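Local coordinates for protein polysaccharide deacetylase (Bacillus cereus, PDB 4HD5) that binds a zinc ion and probably hydrolyses carbon-nitrogen bonds other than peptide bonds, as a deacetylase of polysaccharides, at residues D153-H156 against G157-I160; K175-D179 against N180-L184; N210-N213 against A214-L218. One frame throughout, in Å; residues are numbered along the deposited sequence.

Contact 1: residues D153-H156 against G157-I160; sequences DDYH and GQGI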
loop_
_atom_site.group_PDB
_atom_site.type_symbol
_atom_site.label_atom_id
_atom_site.label_comp_id
_atom_site.label_asym_id
_atom_site.label_seq_id
_atom_site.Cartn_x
_atom_site.Cartn_y
_atom_site.Cartn_z
ATOM N N ASP A 153 -1.417 1.746 -24.283
ATOM C CA ASP A 153 -1.833 1.750 -25.683
ATOM C C ASP A 153 -1.070 0.671 -26.433
ATOM O O ASP A 153 -0.030 0.189 -25.977
ATOM C CB ASP A 153 -1.557 3.127 -26.313
ATOM C CG ASP A 153 -2.462 3.453 -27.501
ATOM O OD1 ASP A 153 -3.276 2.601 -27.952
ATOM O OD2 ASP A 153 -2.317 4.593 -28.000
ATOM N N ASP A 154 -1.580 0.309 -27.605
ATOM C CA ASP A 154 -0.848 -0.547 -28.524
ATOM C C ASP A 154 0.261 0.307 -29.127
ATOM O O ASP A 154 0.088 1.509 -29.294
ATOM C CB ASP A 154 -1.797 -1.096 -29.599
ATOM C CG ASP A 154 -2.986 -1.828 -28.987
ATOM O OD1 ASP A 154 -2.792 -2.914 -28.389
ATOM O OD2 ASP A 154 -4.105 -1.288 -29.067
ATOM N N TYR A 155 1.407 -0.298 -29.423
ATOM C CA TYR A 155 2.581 0.471 -29.831
ATOM C C TYR A 155 2.600 0.753 -31.333
ATOM O O TYR A 155 2.575 -0.179 -32.141
ATOM C CB TYR A 155 3.872 -0.243 -29.421
ATOM C CG TYR A 155 5.103 0.614 -29.626
ATOM C CD1 TYR A 155 5.283 1.789 -28.901
ATOM C CD2 TYR A 155 6.071 0.262 -30.561
ATOM C CE1 TYR A 155 6.395 2.592 -29.097
ATOM C CE2 TYR A 155 7.191 1.050 -30.767
ATOM C CZ TYR A 155 7.352 2.208 -30.018
ATOM O OH TYR A 155 8.459 2.988 -30.229
ATOM N N HIS A 156 2.631 2.038 -31.687
ATOM C CA HIS A 156 2.730 2.497 -33.072
ATOM C C HIS A 156 3.925 3.425 -33.267
ATOM O O HIS A 156 3.876 4.338 -34.084
ATOM C CB HIS A 156 1.463 3.253 -33.496
ATOM C CG HIS A 156 0.195 2.548 -33.150
ATOM N ND1 HIS A 156 -0.253 1.447 -33.844
ATOM C CD2 HIS A 156 -0.719 2.781 -32.180
ATOM C CE1 HIS A 156 -1.387 1.026 -33.314
ATOM N NE2 HIS A 156 -1.691 1.815 -32.301
ATOM N N GLY A 157 4.998 3.187 -32.524
ATOM C CA GLY A 157 6.175 4.046 -32.582
ATOM C C GLY A 157 6.021 5.409 -31.924
ATOM O O GLY A 157 6.843 6.291 -32.165
ATOM N N GLN A 158 4.993 5.584 -31.091
ATOM C CA GLN A 158 4.626 6.909 -30.556
ATOM C C GLN A 158 5.269 7.192 -29.190
ATOM O O GLN A 158 4.709 7.916 -28.366
ATOM C CB GLN A 158 3.087 7.086 -30.515
ATOM C CG GLN A 158 2.328 6.404 -29.371
ATOM C CD GLN A 158 1.955 4.949 -29.666
ATOM O OE1 GLN A 158 2.742 4.198 -30.241
ATOM N NE2 GLN A 158 0.759 4.552 -29.262
ATOM N N GLY A 159 6.453 6.627 -28.978
ATOM C CA GLY A 159 7.209 6.800 -27.745
ATOM C C GLY A 159 8.206 5.679 -27.535
ATOM O O GLY A 159 8.591 4.984 -28.479
ATOM N N ILE A 160 8.619 5.512 -26.286
ATOM C CA ILE A 160 9.582 4.493 -25.901
ATOM C C ILE A 160 8.840 3.161 -25.809
ATOM O O ILE A 160 7.906 3.041 -25.028
ATOM C CB ILE A 160 10.256 4.847 -24.554
ATOM C CG1 ILE A 160 10.931 6.227 -24.658
ATOM C CG2 ILE A 160 11.238 3.756 -24.149
ATOM C CD1 ILE A 160 11.565 6.755 -23.385
#

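Contact 2: residues K175-D179 against N180-L184; sequences KHLKD and NGYTL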
loop_
_atom_site.group_PDB
_atom_site.type_symbol
_atom_site.label_atom_id
_atom_site.label_comp_id
_atom_site.label_asym_id
_atom_site.label_seq_id
_atom_site.Cartn_x
_atom_site.Cartn_y
_atom_site.Cartn_z
ATOM N N LYS A 175 -7.443 -7.707 -14.220
ATOM C CA LYS A 175 -8.333 -8.824 -13.903
ATOM C C LYS A 175 -7.658 -9.836 -12.973
ATOM O O LYS A 175 -8.321 -10.432 -12.113
ATOM C CB LYS A 175 -8.835 -9.518 -15.173
ATOM C CG LYS A 175 -10.007 -10.447 -14.918
ATOM C CD LYS A 175 -10.741 -10.801 -16.204
ATOM C CE LYS A 175 -11.897 -11.755 -15.937
ATOM N NZ LYS A 175 -11.463 -13.026 -15.285
ATOM N N HIS A 176 -6.343 -10.008 -13.114
ATOM C CA HIS A 176 -5.610 -10.898 -12.215
ATOM C C HIS A 176 -5.667 -10.388 -10.759
ATOM O O HIS A 176 -5.898 -11.168 -9.813
ATOM C CB HIS A 176 -4.166 -11.084 -12.675
ATOM C CG HIS A 176 -3.307 -11.772 -11.662
ATOM N ND1 HIS A 176 -3.325 -13.137 -11.477
ATOM C CD2 HIS A 176 -2.425 -11.281 -10.762
ATOM C CE1 HIS A 176 -2.493 -13.456 -10.501
ATOM N NE2 HIS A 176 -1.926 -12.349 -10.060
ATOM N N LEU A 177 -5.496 -9.082 -10.580
ATOM C CA LEU A 177 -5.632 -8.463 -9.256
ATOM C C LEU A 177 -7.055 -8.652 -8.688
ATOM O O LEU A 177 -7.228 -8.923 -7.487
ATOM C CB LEU A 177 -5.276 -6.971 -9.316
ATOM C CG LEU A 177 -3.858 -6.597 -9.797
ATOM C CD1 LEU A 177 -3.632 -5.102 -9.672
ATOM C CD2 LEU A 177 -2.783 -7.348 -9.030
ATOM N N LYS A 178 -8.065 -8.508 -9.541
ATOM C CA LYS A 178 -9.470 -8.667 -9.121
ATOM C C LYS A 178 -9.758 -10.102 -8.690
ATOM O O LYS A 178 -10.272 -10.350 -7.598
ATOM C CB LYS A 178 -10.422 -8.262 -10.247
ATOM C CG LYS A 178 -11.907 -8.526 -9.964
ATOM C CD LYS A 178 -12.763 -7.956 -11.075
ATOM C CE LYS A 178 -14.247 -8.153 -10.814
ATOM N NZ LYS A 178 -15.053 -7.418 -11.823
ATOM N N ASP A 179 -9.396 -11.043 -9.545
ATOM C CA ASP A 179 -9.682 -12.448 -9.298
ATOM C C ASP A 179 -8.917 -13.023 -8.096
ATOM O O ASP A 179 -9.360 -13.992 -7.490
ATOM C CB ASP A 179 -9.410 -13.266 -10.568
ATOM C CG ASP A 179 -10.366 -12.917 -11.716
ATOM O OD1 ASP A 179 -11.396 -12.236 -11.489
ATOM O OD2 ASP A 179 -10.078 -13.313 -12.867
ATOM N N ASN A 180 -7.780 -12.433 -7.737
ATOM C CA ASN A 180 -6.976 -12.945 -6.622
ATOM C C ASN A 180 -7.097 -12.100 -5.358
ATOM O O ASN A 180 -6.351 -12.291 -4.409
ATOM C CB ASN A 180 -5.515 -13.117 -7.053
ATOM C CG ASN A 180 -5.347 -14.254 -8.039
ATOM O OD1 ASN A 180 -5.228 -15.418 -7.650
ATOM N ND2 ASN A 180 -5.383 -13.930 -9.327
ATOM N N GLY A 181 -8.040 -11.165 -5.356
ATOM C CA GLY A 181 -8.418 -10.463 -4.147
ATOM C C GLY A 181 -7.405 -9.442 -3.672
ATOM O O GLY A 181 -7.238 -9.248 -2.473
ATOM N N TYR A 182 -6.721 -8.789 -4.610
ATOM C CA TYR A 182 -5.845 -7.686 -4.252
ATOM C C TYR A 182 -6.694 -6.467 -3.929
ATOM O O TYR A 182 -7.767 -6.275 -4.496
ATOM C CB TYR A 182 -4.850 -7.365 -5.373
ATOM C CG TYR A 182 -3.699 -8.332 -5.471
ATOM C CD1 TYR A 182 -3.852 -9.585 -6.070
ATOM C CD2 TYR A 182 -2.447 -7.995 -4.980
ATOM C CE1 TYR A 182 -2.781 -10.471 -6.162
ATOM C CE2 TYR A 182 -1.376 -8.869 -5.066
ATOM C CZ TYR A 182 -1.546 -10.101 -5.659
ATOM O OH TYR A 182 -0.472 -10.960 -5.735
ATOM N N THR A 183 -6.207 -5.668 -2.994
ATOM C CA THR A 183 -6.837 -4.435 -2.589
ATOM C C THR A 183 -6.016 -3.265 -3.125
ATOM O O THR A 183 -4.900 -3.004 -2.656
ATOM C CB THR A 183 -6.918 -4.350 -1.052
ATOM O OG1 THR A 183 -7.617 -5.494 -0.547
ATOM C CG2 THR A 183 -7.631 -3.079 -0.608
ATOM N N LEU A 184 -6.582 -2.561 -4.104
ATOM C CA LEU A 184 -5.896 -1.456 -4.752
ATOM C C LEU A 184 -6.053 -0.199 -3.911
ATOM O O LEU A 184 -7.168 0.242 -3.621
ATOM C CB LEU A 184 -6.417 -1.213 -6.164
ATOM C CG LEU A 184 -5.962 -2.178 -7.249
ATOM C CD1 LEU A 184 -6.219 -3.628 -6.887
ATOM C CD2 LEU A 184 -6.644 -1.831 -8.569
HETATM O O HOH W 1 -0.127 -12.710 -7.813
HETATM O O HOH W 2 -9.870 -7.888 -5.624
#

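Contact 3: residues N210-N213 against A214-L218; sequences NNMN and AFRVL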
loop_
_atom_site.group_PDB
_atom_site.type_symbol
_atom_site.label_atom_id
_atom_site.label_comp_id
_atom_site.label_asym_id
_atom_site.label_seq_id
_atom_site.Cartn_x
_atom_site.Cartn_y
_atom_site.Cartn_z
ATOM N N ASN A 210 -3.541 8.814 -23.114
ATOM C CA ASN A 210 -3.892 7.401 -23.265
ATOM C C ASN A 210 -4.200 6.717 -21.920
ATOM O O ASN A 210 -4.783 5.642 -21.893
ATOM C CB ASN A 210 -2.817 6.648 -24.054
ATOM C CG ASN A 210 -1.497 6.601 -23.329
ATOM O OD1 ASN A 210 -1.440 6.219 -22.166
ATOM N ND2 ASN A 210 -0.428 7.007 -24.002
ATOM N N ASN A 211 -3.840 7.352 -20.810
ATOM C CA ASN A 211 -4.253 6.871 -19.496
ATOM C C ASN A 211 -5.765 6.928 -19.261
ATOM O O ASN A 211 -6.268 6.343 -18.306
ATOM C CB ASN A 211 -3.521 7.631 -18.402
ATOM C CG ASN A 211 -2.044 7.245 -18.305
ATOM O OD1 ASN A 211 -1.494 6.494 -19.133
ATOM N ND2 ASN A 211 -1.414 7.734 -17.283
ATOM N N MET A 212 -6.490 7.633 -20.126
ATOM C CA MET A 212 -7.939 7.472 -20.184
ATOM C C MET A 212 -8.314 6.029 -20.593
ATOM O O MET A 212 -9.348 5.508 -20.160
ATOM C CB MET A 212 -8.565 8.493 -21.135
ATOM C CG MET A 212 -8.510 9.921 -20.619
ATOM S SD MET A 212 -9.409 10.140 -19.074
ATOM C CE MET A 212 -11.100 10.042 -19.672
ATOM N N ASN A 213 -7.467 5.368 -21.381
ATOM C CA ASN A 213 -7.675 3.929 -21.666
ATOM C C ASN A 213 -7.647 3.106 -20.382
ATOM O O ASN A 213 -8.462 2.199 -20.208
ATOM C CB ASN A 213 -6.644 3.365 -22.651
ATOM C CG ASN A 213 -6.752 3.976 -24.039
ATOM O OD1 ASN A 213 -7.768 4.569 -24.393
ATOM N ND2 ASN A 213 -5.695 3.827 -24.835
ATOM N N ALA A 214 -6.722 3.438 -19.479
ATOM C CA ALA A 214 -6.619 2.724 -18.197
ATOM C C ALA A 214 -7.849 2.985 -17.350
ATOM O O ALA A 214 -8.373 2.077 -16.729
ATOM C CB ALA A 214 -5.363 3.123 -17.442
ATOM N N PHE A 215 -8.298 4.236 -17.342
ATOM C CA PHE A 215 -9.508 4.645 -16.629
ATOM C C PHE A 215 -10.734 3.843 -17.094
ATOM O O PHE A 215 -11.485 3.314 -16.271
ATOM C CB PHE A 215 -9.701 6.156 -16.831
ATOM C CG PHE A 215 -10.936 6.732 -16.190
ATOM C CD1 PHE A 215 -11.236 6.490 -14.867
ATOM C CD2 PHE A 215 -11.767 7.570 -16.916
ATOM C CE1 PHE A 215 -12.360 7.042 -14.277
ATOM C CE2 PHE A 215 -12.895 8.134 -16.332
ATOM C CZ PHE A 215 -13.185 7.870 -15.006
ATOM N N ARG A 216 -10.917 3.726 -18.402
ATOM C CA ARG A 216 -12.059 2.976 -18.938
ATOM C C ARG A 216 -12.020 1.490 -18.562
ATOM O O ARG A 216 -13.049 0.903 -18.239
ATOM C CB ARG A 216 -12.158 3.159 -20.452
ATOM C CG ARG A 216 -12.655 4.546 -20.835
ATOM C CD ARG A 216 -12.956 4.647 -22.323
ATOM N NE ARG A 216 -11.745 4.894 -23.105
ATOM C CZ ARG A 216 -11.227 6.097 -23.368
ATOM N NH1 ARG A 216 -11.804 7.212 -22.919
ATOM N NH2 ARG A 216 -10.115 6.184 -24.093
ATOM N N VAL A 217 -10.828 0.897 -18.555
ATOM C CA VAL A 217 -10.681 -0.504 -18.148
ATOM C C VAL A 217 -11.044 -0.676 -16.674
ATOM O O VAL A 217 -11.802 -1.583 -16.314
ATOM C CB VAL A 217 -9.262 -1.020 -18.438
ATOM C CG1 VAL A 217 -8.997 -2.339 -17.722
ATOM C CG2 VAL A 217 -9.060 -1.163 -19.942
ATOM N N LEU A 218 -10.527 0.206 -15.821
ATOM C CA LEU A 218 -10.829 0.136 -14.392
ATOM C C LEU A 218 -12.313 0.341 -14.082
ATOM O O LEU A 218 -12.834 -0.273 -13.167
ATOM C CB LEU A 218 -9.995 1.154 -13.612
ATOM C CG LEU A 218 -8.477 0.935 -13.617
ATOM C CD1 LEU A 218 -7.800 1.979 -12.742
ATOM C CD2 LEU A 218 -8.114 -0.455 -13.123
#

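Contact 1: residues D153-H156 against G157-I160
Gln-158 folds its carboxamide back onto Asp-154 and His-156, which hold it at both ends. Its NE2 donates to Asp-154 O at 3.1 Å, in a nearly straight bond (N-H...O 166°) that lies close to the plane of the amide. The same nitrogen makes a weak, bent bond to Asp-153 OD2, whose carboxylate stands almost perpendicular to the amide. On the other end, OE1 accepts the backbone N of His-156 at 2.6 Å, a short bond. With CG lying between the backbone N and the carbonyl carbon (chi1 78°) and a second bend at chi2, the side chain curls in far enough to make these bonds.

Tyr-155 runs past Gln-158 in the opposite direction, its ring turned only 18° from the amide plane. Gly-157 lies over one ring face: its N sits above the ring centre, and its CA makes a CH-pi contact 3.8 Å from the centroid. The hydroxyl extends farther along the loop, where OH donates to Gly-159 O at 2.7 Å, the acceptor lying at the ring edge. Phe-164 meets the Tyr-155 ring edge-to-face. The imidazole of His-156 lies alongside the Gln-158 chain, and its CD2 comes within 3.7 Å of Gln-158 NE2.

Side chains of the loop thus satisfy Asp-154 O, Gly-159 O and His-156 N in a surface segment lacking regular structure. The amide bonds fix the rotation of the Gln-158 head group, while the phenol ties Tyr-155 to the far limb of the loop, which leads to Ile-160, whose side chain lies about 9 Å from the zinc ion.

Contact 2: residues K175-D179 against N180-L184
Asn-180, the first residue beyond the helix, turns back on His-176 with both its backbone and its side chain. ND2 donates to His-176 O at 2.9 Å, almost straight (168°) and in the plane of its own amide, while the backbone N reaches the same oxygen at 3.1 Å by a more bent bond from the opposite face of the carbonyl. Two donors therefore grip one helix carbonyl. The amide nitrogen also lies over a face of the His-176 imidazole, with the two planes 45° apart; Asn-180 ND2 stands 3.2 Å from His-176 CE1. Placing CG beside the backbone N (chi1 -70°) directs the carboxamide back along the helix.

Gly-181 follows with positive phi, a conformation that favours glycine, and its N donates to Lys-178 O at 3.3 Å from well above the carbonyl plane.

At Tyr-182 the backbone N bonds Leu-177 O at 2.9 Å, in the carbonyl plane. The ring comes across the leucine at about a right angle, so that Leu-177 CD2 lies over one face, nearer the rim than the centre, in a CH-pi contact 3.9 Å from the centroid. A water bridges Tyr-182 OH and His-176 NE2, and another lies within hydrogen-bonding distance of Tyr-182 O and Lys-178 O.

Thr-183 begins the strand, its backbone paired with Lys-198 and Ile-200. Leu-184 then brings CD1 to 4.1 Å from Leu-177 CD1, and Ile-200 packs against both leucines.

The bonds from Tyr-182 N and Gly-181 N, with Gly-181 as the C-prime residue, form a Schellman motif. It ends helix 167-179 and turns the chain into strand 183-185 of the parallel sheet, an alpha-to-beta connection of the TIM-barrel-like deacetylase fold.

Contact 3: residues N210-N213 against A214-L218
Arg-216 NH2 donates to Asn-213 OD1 at 2.9 Å, the shortest hydrogen bond between the two segments. It lies in the plane of the asparagine carbonyl but is bent at the hydrogen (136°), and the amide and guanidinium planes are 63° apart. The bend at chi3 (-82°) swings the guanidinium back along the helix to make it. Asn-213 is gripped at its other end too, since ND2 donates to Ile-152 O; its rotation is thereby fixed between Arg-216 and strand 151-152. The folded guanidinium also packs over Met-212 O, which sits 3.7 Å above the centre of its plane without a hydrogen bond there, while the backbone N of Arg-216 donates to the same oxygen at 3.0 Å in the regular helical pattern.

On another flank, Met-212 and Phe-215 run side by side in the same direction. Bends at chi2 and chi3 curl the thioether toward the ring, leaving Met-212 CE 3.8 Å from Phe-215 CD2. The sulfur lies oblique to the ring, 5.2 Å from its centroid, in a Met-aromatic contact. Backbone bonds from Phe-215 N to Asn-211 O and from Val-217 N to Asn-213 O continue the helix.

Helix 211-221 is the crossover of the beta-alpha-beta unit between strands 199-206 and 230-234. Ala-214 and Val-217 face Phe-170 of helix 167-179, while Met-212 and Phe-215 meet helix 247-255. Ala-214 and Asn-211 also touch Phe-204 of strand 199-206. Asn-211, whose side chain lies about 6 Å from that of zinc-binding Asp-206, donates through ND2 to Glu-232 OE1 of strand 230-234.

The three contacts follow one another along the chain, all in the zinc-binding barrel domain rather than the antiparallel sheet nearer the N-terminus. Contact 1 shapes a loop between strands 151-152 and 164-165; contact 2 closes helix 167-179 and enters strand 183-185; contact 3 lies in the first turns of helix 211-221. Centres of contacts 1 and 3 are about 16 Å apart, and the two touch by packing where Asp-153 meets Asn-213. Contact 2 is about 17 Å from contact 3 and 27 Å from contact 1, centre to centre. The Ile-160 and Asn-211 side chains lie about 9 and 10 Å from the zinc ion, placing contacts 1 and 3 near the metal and contact 2 away.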